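Local coordinates for protein tudor (Drosophila melanogaster, PDB 3NTK) that recognises methylated arginines of the Piwi protein Aubergine through its Tudor domains and is required for germ cell formation, at residues A[14-28]-A[106-118]. Numbering follows the deposited sequence.
Sequences PMSFYVQMESDVPAL and RYSRHCELDASTI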
loop_
_atom_site.group_PDB
_atom_site.type_symbol
_atom_site.label_atom_id
_atom_site.label_comp_id
_atom_site.label_asym_id
_atom_site.label_seq_id
_atom_site.Cartn_x
_atom_site.Cartn_y
_atom_site.Cartn_z
ATOM N N PRO A 14 2.819 4.356 13.383
ATOM C CA PRO A 14 3.615 3.139 13.558
ATOM C C PRO A 14 2.775 1.863 13.548
ATOM O O PRO A 14 3.222 0.831 13.056
ATOM C CB PRO A 14 4.295 3.360 14.908
ATOM C CG PRO A 14 4.451 4.857 14.960
ATOM C CD PRO A 14 3.106 5.328 14.452
ATOM N N MET A 15 1.558 1.925 14.082
ATOM C CA MET A 15 0.747 0.719 14.110
ATOM C C MET A 15 -0.029 0.434 12.841
ATOM O O MET A 15 -0.747 -0.557 12.764
ATOM C CB MET A 15 -0.194 0.702 15.318
ATOM C CG MET A 15 -0.940 1.964 15.599
ATOM S SD MET A 15 -1.892 2.583 14.240
ATOM C CE MET A 15 -1.132 4.138 14.077
ATOM N N SER A 16 0.115 1.295 11.841
ATOM C CA SER A 16 -0.572 1.061 10.581
ATOM C C SER A 16 0.000 1.858 9.423
ATOM O O SER A 16 -0.243 3.064 9.302
ATOM C CB SER A 16 -2.067 1.367 10.712
ATOM O OG SER A 16 -2.755 0.981 9.528
ATOM N N PHE A 17 0.771 1.179 8.581
ATOM C CA PHE A 17 1.340 1.809 7.404
ATOM C C PHE A 17 1.497 0.783 6.282
ATOM O O PHE A 17 1.365 -0.423 6.505
ATOM C CB PHE A 17 2.677 2.501 7.722
ATOM C CG PHE A 17 3.756 1.587 8.231
ATOM C CD1 PHE A 17 3.813 1.227 9.575
ATOM C CD2 PHE A 17 4.754 1.130 7.375
ATOM C CE1 PHE A 17 4.854 0.426 10.059
ATOM C CE2 PHE A 17 5.797 0.329 7.850
ATOM C CZ PHE A 17 5.847 -0.020 9.193
ATOM N N TYR A 18 1.736 1.269 5.070
ATOM C CA TYR A 18 1.897 0.395 3.914
ATOM C C TYR A 18 3.237 0.605 3.230
ATOM O O TYR A 18 3.728 1.732 3.138
ATOM C CB TYR A 18 0.788 0.648 2.890
ATOM C CG TYR A 18 -0.579 0.192 3.338
ATOM C CD1 TYR A 18 -1.359 0.980 4.190
ATOM C CD2 TYR A 18 -1.093 -1.032 2.909
ATOM C CE1 TYR A 18 -2.627 0.552 4.602
ATOM C CE2 TYR A 18 -2.352 -1.466 3.310
ATOM C CZ TYR A 18 -3.112 -0.674 4.154
ATOM O OH TYR A 18 -4.353 -1.126 4.545
ATOM N N VAL A 19 3.807 -0.484 2.725
ATOM C CA VAL A 19 5.084 -0.428 2.036
ATOM C C VAL A 19 5.051 -1.200 0.728
ATOM O O VAL A 19 4.165 -2.024 0.492
ATOM C CB VAL A 19 6.218 -1.026 2.895
ATOM C CG1 VAL A 19 6.266 -0.330 4.245
ATOM C CG2 VAL A 19 6.019 -2.531 3.067
ATOM N N GLN A 20 6.022 -0.904 -0.124
ATOM C CA GLN A 20 6.181 -1.594 -1.391
ATOM C C GLN A 20 7.599 -2.134 -1.308
ATOM O O GLN A 20 8.564 -1.368 -1.265
ATOM C CB GLN A 20 6.036 -0.633 -2.578
ATOM C CG GLN A 20 4.583 -0.332 -2.964
ATOM C CD GLN A 20 4.457 0.596 -4.170
ATOM O OE1 GLN A 20 3.368 0.769 -4.726
ATOM N NE2 GLN A 20 5.568 1.204 -4.572
ATOM N N MET A 21 7.715 -3.455 -1.249
ATOM C CA MET A 21 9.009 -4.112 -1.155
ATOM C C MET A 21 9.789 -3.982 -2.456
ATOM O O MET A 21 9.228 -4.103 -3.549
ATOM C CB MET A 21 8.821 -5.593 -0.825
ATOM C CG MET A 21 7.964 -5.858 0.403
ATOM S SD MET A 21 8.689 -5.201 1.921
ATOM C CE MET A 21 9.902 -6.406 2.226
ATOM N N GLU A 22 11.089 -3.744 -2.328
ATOM C CA GLU A 22 11.968 -3.605 -3.479
ATOM C C GLU A 22 11.867 -4.849 -4.360
ATOM O O GLU A 22 11.907 -4.760 -5.586
ATOM C CB GLU A 22 13.410 -3.419 -2.997
ATOM C CG GLU A 22 14.435 -3.159 -4.088
ATOM C CD GLU A 22 15.834 -2.978 -3.521
ATOM O OE1 GLU A 22 16.358 -3.932 -2.908
ATOM O OE2 GLU A 22 16.405 -1.878 -3.678
ATOM N N SER A 23 11.732 -6.006 -3.726
ATOM C CA SER A 23 11.633 -7.266 -4.455
ATOM C C SER A 23 10.389 -7.352 -5.348
ATOM O O SER A 23 10.404 -8.038 -6.368
ATOM C CB SER A 23 11.640 -8.442 -3.473
ATOM O OG SER A 23 10.489 -8.432 -2.641
ATOM N N ASP A 24 9.315 -6.662 -4.970
ATOM C CA ASP A 24 8.081 -6.693 -5.758
ATOM C C ASP A 24 7.991 -5.608 -6.833
ATOM O O ASP A 24 7.054 -5.606 -7.636
ATOM C CB ASP A 24 6.849 -6.566 -4.850
ATOM C CG ASP A 24 6.664 -7.758 -3.930
ATOM O OD1 ASP A 24 7.187 -8.848 -4.244
ATOM O OD2 ASP A 24 5.971 -7.601 -2.896
ATOM N N VAL A 25 8.952 -4.687 -6.854
ATOM C CA VAL A 25 8.923 -3.601 -7.831
ATOM C C VAL A 25 8.827 -4.075 -9.281
ATOM O O VAL A 25 7.999 -3.575 -10.041
ATOM C CB VAL A 25 10.146 -2.662 -7.660
ATOM C CG1 VAL A 25 10.181 -1.629 -8.781
ATOM C CG2 VAL A 25 10.067 -1.960 -6.312
ATOM N N PRO A 26 9.664 -5.045 -9.688
ATOM C CA PRO A 26 9.594 -5.524 -11.076
ATOM C C PRO A 26 8.190 -6.004 -11.443
ATOM O O PRO A 26 7.647 -5.623 -12.482
ATOM C CB PRO A 26 10.612 -6.662 -11.101
ATOM C CG PRO A 26 11.628 -6.221 -10.073
ATOM C CD PRO A 26 10.746 -5.726 -8.953
ATOM N N ALA A 27 7.614 -6.845 -10.588
ATOM C CA ALA A 27 6.274 -7.377 -10.825
ATOM C C ALA A 27 5.247 -6.250 -10.873
ATOM O O ALA A 27 4.343 -6.256 -11.710
ATOM C CB ALA A 27 5.908 -8.384 -9.739
ATOM N N LEU A 28 5.390 -5.274 -9.981
ATOM C CA LEU A 28 4.466 -4.148 -9.956
ATOM C C LEU A 28 4.565 -3.333 -11.243
ATOM O O LEU A 28 3.551 -2.883 -11.786
ATOM C CB LEU A 28 4.752 -3.241 -8.755
ATOM C CG LEU A 28 3.876 -1.986 -8.668
ATOM C CD1 LEU A 28 2.410 -2.390 -8.589
ATOM C CD2 LEU A 28 4.271 -1.156 -7.449
ATOM N N ARG A 106 -1.353 -8.665 -4.055
ATOM C CA ARG A 106 -1.268 -7.213 -3.906
ATOM C C ARG A 106 0.203 -6.825 -3.784
ATOM O O ARG A 106 0.998 -7.553 -3.164
ATOM C CB ARG A 106 -2.032 -6.765 -2.658
ATOM C CG ARG A 106 -1.540 -7.378 -1.348
ATOM C CD ARG A 106 -2.361 -6.836 -0.177
ATOM N NE ARG A 106 -2.158 -5.398 -0.025
ATOM C CZ ARG A 106 -3.081 -4.540 0.396
ATOM N NH1 ARG A 106 -4.301 -4.965 0.715
ATOM N NH2 ARG A 106 -2.779 -3.253 0.495
ATOM N N TYR A 107 0.574 -5.689 -4.372
ATOM C CA TYR A 107 1.963 -5.254 -4.331
ATOM C C TYR A 107 2.313 -4.217 -3.269
ATOM O O TYR A 107 3.436 -3.717 -3.234
ATOM C CB TYR A 107 2.421 -4.803 -5.720
ATOM C CG TYR A 107 2.535 -5.968 -6.677
ATOM C CD1 TYR A 107 3.332 -7.068 -6.364
ATOM C CD2 TYR A 107 1.818 -5.991 -7.870
ATOM C CE1 TYR A 107 3.411 -8.167 -7.216
ATOM C CE2 TYR A 107 1.890 -7.086 -8.730
ATOM C CZ TYR A 107 2.689 -8.170 -8.394
ATOM O OH TYR A 107 2.764 -9.260 -9.232
ATOM N N SER A 108 1.347 -3.887 -2.418
ATOM C CA SER A 108 1.603 -2.998 -1.287
ATOM C C SER A 108 1.319 -3.919 -0.100
ATOM O O SER A 108 0.462 -4.812 -0.188
ATOM C CB SER A 108 0.668 -1.776 -1.269
ATOM O OG SER A 108 -0.655 -2.103 -0.888
ATOM N N ARG A 109 2.047 -3.736 0.993
ATOM C CA ARG A 109 1.852 -4.581 2.163
ATOM C C ARG A 109 1.544 -3.776 3.400
ATOM O O ARG A 109 2.202 -2.775 3.675
ATOM C CB ARG A 109 3.101 -5.413 2.424
ATOM C CG ARG A 109 3.518 -6.232 1.242
ATOM C CD ARG A 109 4.665 -7.143 1.593
ATOM N NE ARG A 109 5.160 -7.825 0.406
ATOM C CZ ARG A 109 6.017 -8.837 0.436
ATOM N NH1 ARG A 109 6.471 -9.285 1.599
ATOM N NH2 ARG A 109 6.421 -9.390 -0.698
ATOM N N HIS A 110 0.529 -4.209 4.140
ATOM C CA HIS A 110 0.176 -3.534 5.368
ATOM C C HIS A 110 1.141 -4.023 6.446
ATOM O O HIS A 110 1.438 -5.225 6.535
ATOM C CB HIS A 110 -1.266 -3.849 5.778
ATOM C CG HIS A 110 -1.716 -3.097 6.991
ATOM N ND1 HIS A 110 -2.040 -3.722 8.176
ATOM C CD2 HIS A 110 -1.849 -1.767 7.217
ATOM C CE1 HIS A 110 -2.352 -2.808 9.081
ATOM N NE2 HIS A 110 -2.243 -1.615 8.525
ATOM N N CYS A 111 1.620 -3.086 7.258
ATOM C CA CYS A 111 2.562 -3.379 8.337
ATOM C C CYS A 111 2.199 -2.641 9.609
ATOM O O CYS A 111 1.505 -1.624 9.577
ATOM C CB CYS A 111 3.977 -2.912 7.975
ATOM S SG CYS A 111 4.715 -3.586 6.502
ATOM N N GLU A 112 2.693 -3.154 10.734
ATOM C CA GLU A 112 2.506 -2.500 12.020
ATOM C C GLU A 112 3.799 -2.745 12.783
ATOM O O GLU A 112 4.347 -3.845 12.759
ATOM C CB GLU A 112 1.292 -3.040 12.792
ATOM C CG GLU A 112 1.339 -4.479 13.254
ATOM C CD GLU A 112 0.148 -4.824 14.149
ATOM O OE1 GLU A 112 -0.999 -4.520 13.750
ATOM O OE2 GLU A 112 0.343 -5.402 15.245
ATOM N N LEU A 113 4.300 -1.706 13.436
ATOM C CA LEU A 113 5.547 -1.828 14.170
ATOM C C LEU A 113 5.454 -2.639 15.442
ATOM O O LEU A 113 4.433 -2.639 16.131
ATOM C CB LEU A 113 6.095 -0.448 14.548
ATOM C CG LEU A 113 6.756 0.423 13.482
ATOM C CD1 LEU A 113 7.300 1.686 14.145
ATOM C CD2 LEU A 113 7.873 -0.349 12.808
ATOM N N ASP A 114 6.542 -3.341 15.733
ATOM C CA ASP A 114 6.669 -4.100 16.967
ATOM C C ASP A 114 6.729 -2.922 17.942
ATOM O O ASP A 114 7.689 -2.157 17.925
ATOM C CB ASP A 114 7.999 -4.854 16.955
ATOM C CG ASP A 114 8.386 -5.410 18.315
ATOM O OD1 ASP A 114 7.742 -5.068 19.331
ATOM O OD2 ASP A 114 9.357 -6.192 18.359
ATOM N N ALA A 115 5.704 -2.768 18.772
ATOM C CA ALA A 115 5.635 -1.646 19.702
ATOM C C ALA A 115 6.815 -1.478 20.670
ATOM O O ALA A 115 7.052 -0.383 21.178
ATOM C CB ALA A 115 4.316 -1.715 20.484
ATOM N N SER A 116 7.564 -2.544 20.919
ATOM C CA SER A 116 8.687 -2.452 21.850
ATOM C C SER A 116 9.930 -1.783 21.253
ATOM O O SER A 116 10.866 -1.448 21.981
ATOM C CB SER A 116 9.072 -3.850 22.328
ATOM O OG SER A 116 9.666 -4.588 21.273
ATOM N N THR A 117 9.933 -1.583 19.939
ATOM C CA THR A 117 11.090 -1.003 19.255
ATOM C C THR A 117 11.160 0.520 19.201
ATOM O O THR A 117 12.155 1.075 18.737
ATOM C CB THR A 117 11.194 -1.529 17.814
ATOM O OG1 THR A 117 10.028 -1.139 17.079
ATOM C CG2 THR A 117 11.307 -3.047 17.810
ATOM N N ILE A 118 10.111 1.194 19.655
ATOM C CA ILE A 118 10.113 2.652 19.655
ATOM C C ILE A 118 9.510 3.199 20.940
ATOM O O ILE A 118 8.717 2.533 21.602
ATOM C CB ILE A 118 9.327 3.231 18.450
ATOM C CG1 ILE A 118 7.887 2.717 18.460
ATOM C CG2 ILE A 118 10.032 2.859 17.149
ATOM C CD1 ILE A 118 7.005 3.350 17.392
HETATM O O HOH W 1 -2.350 -2.679 12.552
HETATM O O HOH W 2 -5.295 -3.408 3.412
HETATM O O HOH W 3 5.377 -5.172 -1.769
HETATM O O HOH W 4 3.255 -8.410 -2.158
HETATM O O HOH W 5 2.571 -8.593 -11.957
#
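A chi1 of -176° in H110 swings CG to the side away from the backbone N and lays the imidazole alongside the Y18 ring on the sheet face the two share, with NE2 at S16 OG: OG and NE2 share a hydrogen bond of 2.8 Å lying in the ring plane. T150 bonds the other ring nitrogen of H110, fixing its rotation, and Y18 lays a ring face against H110 CD2, the two planes inclined at 53°. On the opposite side of the sheet F17 places CG between its backbone N and carbonyl carbon (chi1 61°), which folds the ring back beneath C111; CB of C111 stands 3.9 Å from the ring centroid, a CH-pi contact, and L113 CG packs against CE1. The backbone pairing illustrates antiparallel alternation: F17–C111 and V19–R109 are hydrogen-bonded pairs, and Y18–H110 between them is non-hydrogen-bonded. Beyond the end of strand 16-21, R109, at the start of strand 109-113, reaches D24 in a salt bridge, NH2 meeting OD2 on its syn side at 2.9 Å, with M21 CG 3.4 Å from NE over a guanidinium face. Two waters also donate to that oxygen, tying it to the carbonyls of R106 and Y107. One face of the Y107 ring lies over the backbone of A27 and L28 in helix 25-38, with A27 CB 3.5 Å from CZ and L28 CD1 3.7 Å from CD2; an alanine here would probably open a gap beside A27 and L28 and leave the water bridging the hydroxyl to A27 O without one partner. Strand 16-21 lies between strands 4-11 and 109-113 in the OB-fold part of this last extended Tudor domain; strand 151-157 flanks 109-113, helix 120-131 packs on P14 and L113, and helix 25-38 leads away toward the four-stranded Tudor sheet.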